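Local structure of glutaconate coenzyme a-transferase (Acidaminococcus fermentans, 1POI) at residues A[2-7]-A[11-16]. The protein catalyses the transfer of coenzyme A from acetyl-CoA to (R)-2-hydroxyglutarate and related acids such as glutaconate, a step of glutamate degradation by the hydroxyglutarate pathway. Sequence-based numbering, arbitrary orientation.
Sequences KVMTLK and AKYVHS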
# COMPACT_ATOMS: atom_id res chain seq x y z
N LYS A 2 -8.34 22.94 -13.77
CA LYS A 2 -9.72 22.75 -14.16
C LYS A 2 -10.62 22.76 -12.92
O LYS A 2 -11.77 22.31 -12.97
CB LYS A 2 -9.84 21.44 -14.90
CG LYS A 2 -8.77 21.33 -15.96
CD LYS A 2 -9.03 20.18 -16.90
CE LYS A 2 -7.93 20.09 -17.92
NZ LYS A 2 -8.14 18.90 -18.76
N VAL A 3 -10.08 23.30 -11.83
CA VAL A 3 -10.79 23.35 -10.57
C VAL A 3 -11.75 24.52 -10.57
O VAL A 3 -11.32 25.67 -10.67
CB VAL A 3 -9.83 23.50 -9.38
CG1 VAL A 3 -10.62 23.46 -8.08
CG2 VAL A 3 -8.81 22.38 -9.40
N MET A 4 -13.03 24.21 -10.43
CA MET A 4 -14.06 25.22 -10.42
C MET A 4 -15.26 24.79 -9.59
O MET A 4 -15.51 23.59 -9.44
CB MET A 4 -14.46 25.54 -11.86
CG MET A 4 -15.34 24.53 -12.54
SD MET A 4 -15.46 24.88 -14.31
CE MET A 4 -15.42 26.70 -14.34
N THR A 5 -15.99 25.75 -9.04
CA THR A 5 -17.15 25.45 -8.21
C THR A 5 -18.21 24.66 -8.96
O THR A 5 -18.30 24.76 -10.17
CB THR A 5 -17.79 26.72 -7.62
OG1 THR A 5 -18.81 27.22 -8.50
CG2 THR A 5 -16.72 27.79 -7.39
N LEU A 6 -19.04 23.93 -8.24
CA LEU A 6 -20.07 23.13 -8.89
C LEU A 6 -21.12 23.99 -9.57
O LEU A 6 -21.87 23.49 -10.41
CB LEU A 6 -20.71 22.14 -7.90
CG LEU A 6 -21.79 21.23 -8.49
CD1 LEU A 6 -21.22 20.46 -9.64
CD2 LEU A 6 -22.38 20.29 -7.48
N LYS A 7 -21.20 25.28 -9.21
CA LYS A 7 -22.19 26.16 -9.84
C LYS A 7 -21.65 26.62 -11.18
O LYS A 7 -22.29 26.45 -12.22
CB LYS A 7 -22.52 27.38 -8.97
CG LYS A 7 -23.47 28.36 -9.68
CD LYS A 7 -23.97 29.48 -8.78
CE LYS A 7 -25.00 28.99 -7.76
NZ LYS A 7 -26.26 28.41 -8.35
N ALA A 11 -22.93 25.41 -15.04
CA ALA A 11 -23.45 26.48 -15.89
C ALA A 11 -22.72 26.55 -17.22
O ALA A 11 -23.33 26.76 -18.27
CB ALA A 11 -23.31 27.79 -15.17
N LYS A 12 -21.40 26.42 -17.16
CA LYS A 12 -20.56 26.46 -18.33
C LYS A 12 -20.67 25.24 -19.24
O LYS A 12 -20.95 25.39 -20.43
CB LYS A 12 -19.10 26.67 -17.91
CG LYS A 12 -18.14 26.81 -19.06
CD LYS A 12 -16.79 27.31 -18.56
CE LYS A 12 -15.79 27.51 -19.71
NZ LYS A 12 -14.52 28.16 -19.24
N TYR A 13 -20.54 24.04 -18.69
CA TYR A 13 -20.59 22.83 -19.52
C TYR A 13 -21.92 22.12 -19.69
O TYR A 13 -21.99 21.15 -20.45
CB TYR A 13 -19.53 21.82 -19.06
CG TYR A 13 -18.16 22.41 -18.97
CD1 TYR A 13 -17.37 22.56 -20.11
CD2 TYR A 13 -17.68 22.90 -17.77
CE1 TYR A 13 -16.13 23.19 -20.06
CE2 TYR A 13 -16.43 23.54 -17.70
CZ TYR A 13 -15.67 23.68 -18.85
OH TYR A 13 -14.44 24.31 -18.81
N VAL A 14 -22.97 22.53 -18.96
CA VAL A 14 -24.26 21.86 -19.14
C VAL A 14 -25.27 22.89 -19.61
O VAL A 14 -25.23 24.06 -19.16
CB VAL A 14 -24.76 21.14 -17.85
CG1 VAL A 14 -25.73 19.99 -18.21
CG2 VAL A 14 -23.56 20.58 -17.09
N HIS A 15 -26.14 22.48 -20.53
CA HIS A 15 -27.14 23.35 -21.17
C HIS A 15 -28.38 22.54 -21.49
O HIS A 15 -28.29 21.34 -21.78
CB HIS A 15 -26.62 23.87 -22.53
CG HIS A 15 -25.23 24.42 -22.48
ND1 HIS A 15 -24.93 25.65 -21.93
CD2 HIS A 15 -24.04 23.89 -22.85
CE1 HIS A 15 -23.63 25.85 -21.96
NE2 HIS A 15 -23.06 24.79 -22.51
N SER A 16 -29.53 23.20 -21.50
CA SER A 16 -30.77 22.52 -21.86
C SER A 16 -30.55 22.04 -23.29
O SER A 16 -29.74 22.62 -24.02
CB SER A 16 -31.94 23.49 -21.80
OG SER A 16 -31.95 24.20 -20.58
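The carbonyl oxygen of K7 is held by two donors, the amide of A11 one helical turn further on and the side-chain amide of Q41. The first of these is a regular i to i+4 bond, with A11 N 3.1 Å from K7 O and an N-H...O angle of 155°. The methyl group of A11 rests beside the same oxygen, its CB 3.4 Å from K7 O, and also touches Q41. The ammonium end of K7 turns elsewhere, to a salt bridge with E37.

Side chains meet mainly through a Met-aromatic contact between M4 and Y13. The sulfur approaches the ring at its edge: M4 SD lies 3.8 Å from Y13 CE2. Relative to the ring centroid it stands 89° off the normal, almost in the ring plane. M4 reaches this position with CG set between its backbone N and carbonyl carbon (chi1 76°), an extended chi2 and a bend at chi3. One face of the tyrosine is taken by its own neighbour, the aliphatic chain of K12, whose CG sits 3.9 Å above the plane over the ring centre. The terminal methyl of M4 only brushes that chain, with M4 CE 4.5 Å from K12 CD. Both M4 and Y13 also touch A236 of strand 236-239, and Y13 reaches I208 of strand 206-211, so M4, just before the helix, and Y13, at its last turn, both rest on the parallel sheet.

At the start of the helix, T5 is the N-cap: T5 OG1 accepts a hydrogen bond from the amide of D8 and a weak one from K7 N at 3.2 Å. The whole is a threonine-capped N-terminal helix, 6-13, leading into strand 19-22 of the Rossmann-like alpha/beta domain of the CoA-transferase family.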